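Local coordinates for glutathione S-transferase-like protein (Methylobacillus flagellatus, PDB 4GLT) that binds glutathione and probably acts as a transferase of the glutathione S-transferase family, forming a two-subunit assembly, at residues R113-L118 with W168-S173; P72-P77 with V89-H94. All blocks are in the same frame, centred on the assembly; numbering follows the deposited sequence.

Interaction 1: residues R113-L118 with W168-S173; sequences RRWEAL and WCVNES
Cys-169 lies flat against one face of the Trp-115 indole, and following its side chain outward shows how the two rings share it. Cys-169 CB sits above the five-membered ring of Trp-115, 3.6 Å from that ring's centroid and 16° off the normal, a CH-pi contact; its closest ring atom is CE2. One bond further on, Cys-169 SG has moved over the six-membered ring of Trp-115, 3.5 Å from its centroid and 12° off the normal, which makes this a sulfur-aromatic contact over the face. The CB-SG bond therefore runs along the indole from one ring to the other. Its direction is fixed by chi1 of -66°, which sets SG anti to the carbonyl carbon of Cys-169. Val-170 adds a methyl at the pyrrole end: CG2 approaches Trp-115 CD1 obliquely at 3.5 Å. On the opposite face, Arg-114 NH1 stands 3.9 Å above the indole plane, displaced toward the rim. A leucine in place of Trp-115 would probably deprive the cysteine sulfur of its aromatic face and open a gap beside Val-170 CG2. Outside the contact, the backbone N of Cys-169 donates to Asp-178 OD1, and a type I' turn from Val-170 to Ser-173 reverses the chain just beyond, closed by Ser-173 N to Val-170 O at 2.9 Å. In the all-helical C-terminal part of the GST fold, this contact fastens the loop between helices 142-162 and 176-191 to helix 106-133; Met-159 and Asp-162 of helix 142-162 also touch the indole, while Ala-177 of helix 176-191 meets Cys-169.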
# COMPACT_ATOMS: atom_id res chain seq x y z
N ARG A 113 -6.97 9.59 -3.05
CA ARG A 113 -6.09 8.55 -2.51
C ARG A 113 -6.72 7.82 -1.31
O ARG A 113 -6.39 6.66 -1.04
CB ARG A 113 -4.72 9.14 -2.17
CG ARG A 113 -4.25 10.15 -3.21
CD ARG A 113 -3.06 9.64 -4.04
NE ARG A 113 -3.08 8.21 -4.31
CZ ARG A 113 -2.09 7.56 -4.94
NH1 ARG A 113 -1.02 8.22 -5.35
NH2 ARG A 113 -2.17 6.27 -5.16
N ARG A 114 -7.65 8.47 -0.61
CA ARG A 114 -8.36 7.83 0.50
C ARG A 114 -9.31 6.75 0.01
O ARG A 114 -9.24 5.58 0.45
CB ARG A 114 -9.08 8.88 1.35
CG ARG A 114 -9.42 8.42 2.76
CD ARG A 114 -10.92 8.39 2.98
NE ARG A 114 -11.52 7.13 2.56
CZ ARG A 114 -12.61 7.04 1.80
NH1 ARG A 114 -13.21 8.13 1.36
NH2 ARG A 114 -13.07 5.85 1.48
N TRP A 115 -10.18 7.12 -0.94
CA TRP A 115 -11.00 6.14 -1.65
C TRP A 115 -10.15 4.94 -2.07
O TRP A 115 -10.49 3.79 -1.75
CB TRP A 115 -11.62 6.74 -2.90
CG TRP A 115 -12.95 7.40 -2.70
CD1 TRP A 115 -13.17 8.73 -2.53
CD2 TRP A 115 -14.24 6.78 -2.69
NE1 TRP A 115 -14.52 8.98 -2.40
CE2 TRP A 115 -15.20 7.80 -2.51
CE3 TRP A 115 -14.68 5.46 -2.84
CZ2 TRP A 115 -16.57 7.54 -2.46
CZ3 TRP A 115 -16.04 5.20 -2.78
CH2 TRP A 115 -16.97 6.24 -2.59
N GLU A 116 -9.06 5.22 -2.79
CA GLU A 116 -8.19 4.16 -3.33
C GLU A 116 -7.63 3.21 -2.27
O GLU A 116 -7.46 2.01 -2.51
CB GLU A 116 -7.02 4.77 -4.12
CG GLU A 116 -6.04 3.75 -4.69
CD GLU A 116 -4.67 4.33 -5.01
OE1 GLU A 116 -4.39 5.47 -4.56
OE2 GLU A 116 -3.86 3.66 -5.70
N ALA A 117 -7.28 3.77 -1.11
CA ALA A 117 -6.78 2.99 0.02
C ALA A 117 -7.89 2.12 0.58
O ALA A 117 -7.66 0.97 0.97
CB ALA A 117 -6.20 3.90 1.10
N LEU A 118 -9.11 2.65 0.60
CA LEU A 118 -10.25 1.88 1.08
C LEU A 118 -10.45 0.68 0.16
O LEU A 118 -10.59 -0.46 0.61
CB LEU A 118 -11.51 2.73 1.13
CG LEU A 118 -12.74 1.98 1.66
CD1 LEU A 118 -12.39 1.26 2.95
CD2 LEU A 118 -13.90 2.95 1.88
N TRP A 168 -19.72 9.84 -9.55
CA TRP A 168 -18.38 9.25 -9.43
C TRP A 168 -17.91 9.51 -8.01
O TRP A 168 -18.54 10.25 -7.28
CB TRP A 168 -17.38 9.87 -10.41
CG TRP A 168 -17.61 9.58 -11.86
CD1 TRP A 168 -17.92 10.48 -12.82
CD2 TRP A 168 -17.52 8.31 -12.51
NE1 TRP A 168 -18.04 9.85 -14.03
CE2 TRP A 168 -17.80 8.52 -13.87
CE3 TRP A 168 -17.23 7.02 -12.08
CZ2 TRP A 168 -17.79 7.49 -14.79
CZ3 TRP A 168 -17.23 6.00 -12.99
CH2 TRP A 168 -17.51 6.24 -14.34
N CYS A 169 -16.82 8.86 -7.60
CA CYS A 169 -16.38 8.95 -6.21
C CYS A 169 -16.01 10.35 -5.73
O CYS A 169 -16.42 10.76 -4.66
CB CYS A 169 -15.16 8.06 -5.99
SG CYS A 169 -15.48 6.30 -6.15
N VAL A 170 -15.25 11.10 -6.52
CA VAL A 170 -14.81 12.41 -6.07
C VAL A 170 -15.15 13.51 -7.07
O VAL A 170 -15.03 13.33 -8.28
CB VAL A 170 -13.29 12.44 -5.83
CG1 VAL A 170 -12.84 13.85 -5.44
CG2 VAL A 170 -12.88 11.42 -4.77
N ASN A 171 -15.60 14.63 -6.54
CA ASN A 171 -15.71 15.86 -7.31
C ASN A 171 -16.53 15.77 -8.59
O ASN A 171 -16.65 16.75 -9.33
CB ASN A 171 -14.33 16.45 -7.58
CG ASN A 171 -13.93 17.45 -6.51
OD1 ASN A 171 -12.74 17.66 -6.24
ND2 ASN A 171 -14.93 18.06 -5.87
N GLU A 172 -17.14 14.61 -8.76
CA GLU A 172 -17.91 14.26 -9.93
C GLU A 172 -17.12 14.03 -11.21
O GLU A 172 -17.63 14.27 -12.29
CB GLU A 172 -19.00 15.29 -10.17
CG GLU A 172 -20.37 14.68 -10.32
CD GLU A 172 -20.96 14.27 -9.00
OE1 GLU A 172 -20.71 14.97 -8.01
OE2 GLU A 172 -21.67 13.25 -8.94
N SER A 173 -15.88 13.57 -11.08
CA SER A 173 -15.07 13.26 -12.26
C SER A 173 -14.25 12.00 -12.12
O SER A 173 -13.65 11.74 -11.08
CB SER A 173 -14.19 14.44 -12.71
OG SER A 173 -13.63 15.11 -11.60

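Interaction 2: residues P72-P77 with V89-H94; sequences PVLILP and VEYLDH
The phenol ring of Tyr-91 meets two leucines, Leu-74 and Leu-76, both of which come at it obliquely. Leu-74 CD2 comes to the CD2-CE2 side, 3.6 Å from Tyr-91 CE2, and the two side chains cross at about a right angle. Leu-76 approaches from the direction opposite to that of the tyrosine and brings both methyls to the hydroxyl end from one side of the ring plane, the same side from which Leu-74 comes: CD2 lies 3.5 Å from Tyr-91 CE2, and CD1 is 3.8 Å from Tyr-91 CZ. The hydroxyl oxygen also lies against this leucine, with Leu-76 CD2 3.2 Å from Tyr-91 OH. The ring reaches the strand because CG of Tyr-91 is anti to the backbone N (chi1 175°). Outside the two segments, Arg-95 makes a cation-pi contact with this ring and also donates from NH1 to Tyr-91 O, so the same guanidinium touches both the aromatic group and its backbone. A looser apolar contact, 4.3 Å from Leu-74 CD2 to Leu-92 CD2, widens the patch by one helix position. No hydrogen bond crosses between the segments, and the evidence is that of hydrophobic packing between strand and helix. This belongs to the thioredoxin-like N-terminal half of the GST fold, where the cis peptide bond before Pro-72, a glutathione-pocket residue, leads into strand 73-75. That strand lies between strands 24-27 and 81-82, antiparallel to both, and helix 85-93 packs on the sheet through this patch: Leu-25 of strand 24-27 touches Leu-74, while Leu-82 of strand 81-82 touches both Leu-76 and Tyr-91.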
# COMPACT_ATOMS: atom_id res chain seq x y z
N PRO A 72 1.84 -5.78 -9.69
CA PRO A 72 2.52 -5.36 -10.91
C PRO A 72 3.86 -4.69 -10.62
O PRO A 72 4.04 -4.11 -9.56
CB PRO A 72 1.56 -4.33 -11.49
CG PRO A 72 0.92 -3.70 -10.30
CD PRO A 72 0.93 -4.73 -9.19
N VAL A 73 4.74 -4.74 -11.61
CA VAL A 73 5.96 -3.96 -11.64
C VAL A 73 6.01 -3.23 -12.97
O VAL A 73 5.83 -3.85 -13.99
CB VAL A 73 7.19 -4.83 -11.58
CG1 VAL A 73 8.39 -3.99 -11.34
CG2 VAL A 73 7.04 -5.86 -10.53
N LEU A 74 6.28 -1.93 -12.95
CA LEU A 74 6.55 -1.21 -14.20
C LEU A 74 8.06 -1.07 -14.39
O LEU A 74 8.73 -0.38 -13.62
CB LEU A 74 5.88 0.17 -14.21
CG LEU A 74 5.83 0.90 -15.57
CD1 LEU A 74 4.59 0.52 -16.37
CD2 LEU A 74 5.87 2.40 -15.37
N ILE A 75 8.58 -1.76 -15.39
CA ILE A 75 9.99 -1.64 -15.79
C ILE A 75 10.14 -0.62 -16.91
O ILE A 75 9.68 -0.86 -18.02
CB ILE A 75 10.54 -2.98 -16.29
CG1 ILE A 75 10.30 -4.06 -15.25
CG2 ILE A 75 12.01 -2.84 -16.65
CD1 ILE A 75 10.39 -5.47 -15.79
N LEU A 76 10.77 0.52 -16.60
CA LEU A 76 10.99 1.60 -17.57
C LEU A 76 12.22 1.33 -18.46
O LEU A 76 13.05 0.50 -18.12
CB LEU A 76 11.16 2.93 -16.83
CG LEU A 76 10.03 3.32 -15.85
CD1 LEU A 76 10.44 4.51 -15.00
CD2 LEU A 76 8.73 3.62 -16.57
N PRO A 77 12.32 2.04 -19.60
CA PRO A 77 13.43 1.85 -20.55
C PRO A 77 14.83 1.96 -19.94
O PRO A 77 15.79 1.45 -20.53
CB PRO A 77 13.20 2.96 -21.58
CG PRO A 77 11.75 3.27 -21.50
CD PRO A 77 11.32 3.01 -20.08
N VAL A 89 0.85 4.05 -10.53
CA VAL A 89 -0.29 4.87 -10.94
C VAL A 89 -0.08 6.38 -10.78
O VAL A 89 -0.74 7.18 -11.46
CB VAL A 89 -1.55 4.44 -10.15
CG1 VAL A 89 -2.47 5.62 -9.91
CG2 VAL A 89 -2.27 3.31 -10.87
N GLU A 90 0.79 6.81 -9.87
CA GLU A 90 1.05 8.24 -9.77
C GLU A 90 2.01 8.62 -10.89
O GLU A 90 1.83 9.63 -11.57
CB GLU A 90 1.60 8.64 -8.40
CG GLU A 90 1.68 10.15 -8.22
CD GLU A 90 1.84 10.58 -6.78
OE1 GLU A 90 2.46 9.83 -5.99
OE2 GLU A 90 1.36 11.68 -6.43
N TYR A 91 3.01 7.79 -11.08
CA TYR A 91 3.93 7.94 -12.19
C TYR A 91 3.24 8.10 -13.56
O TYR A 91 3.57 9.00 -14.32
CB TYR A 91 4.88 6.75 -12.23
CG TYR A 91 5.80 6.77 -13.41
CD1 TYR A 91 6.94 7.55 -13.41
CD2 TYR A 91 5.53 6.00 -14.53
CE1 TYR A 91 7.80 7.56 -14.49
CE2 TYR A 91 6.38 6.00 -15.62
CZ TYR A 91 7.51 6.79 -15.59
OH TYR A 91 8.36 6.81 -16.67
N LEU A 92 2.28 7.23 -13.86
CA LEU A 92 1.64 7.23 -15.18
C LEU A 92 0.68 8.41 -15.39
O LEU A 92 0.58 8.95 -16.49
CB LEU A 92 0.90 5.91 -15.42
CG LEU A 92 1.74 4.64 -15.54
CD1 LEU A 92 0.87 3.41 -15.35
CD2 LEU A 92 2.45 4.58 -16.88
N ASP A 93 -0.03 8.82 -14.34
CA ASP A 93 -0.98 9.92 -14.48
C ASP A 93 -0.25 11.20 -14.87
O ASP A 93 -0.86 12.14 -15.36
CB ASP A 93 -1.80 10.13 -13.21
CG ASP A 93 -2.82 11.26 -13.35
OD1 ASP A 93 -3.36 11.47 -14.46
OD2 ASP A 93 -3.09 11.94 -12.34
N HIS A 94 1.06 11.23 -14.67
CA HIS A 94 1.85 12.43 -14.95
C HIS A 94 2.51 12.35 -16.32
O HIS A 94 3.14 13.30 -16.76
CB HIS A 94 2.93 12.60 -13.87
CG HIS A 94 3.72 13.86 -14.01
ND1 HIS A 94 4.89 13.93 -14.73
CD2 HIS A 94 3.52 15.10 -13.50
CE1 HIS A 94 5.37 15.16 -14.67
NE2 HIS A 94 4.56 15.89 -13.93

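Both contacts are buried, yet they belong to different halves of the fold: interaction 2 packs a helix on the N-terminal sheet, whereas interaction 1 secures a loop to a helix of the C-terminal part. Each uses an aromatic residue, but its partners differ, a thiol and CB laid over the face in interaction 1 and leucine methyls arriving obliquely in interaction 2. Helices 85-93 and 106-133 are consecutive in the chain, and they approach where Arg-113 NH1 and Glu-90 OE1 form a long, weak ion pair at 3.9 Å. Both also border the second subunit: Arg-114 and Leu-118 meet its Tyr-83, and Tyr-91 its His-106. Interaction 2 includes a pocket residue; interaction 1 lies away from the sites.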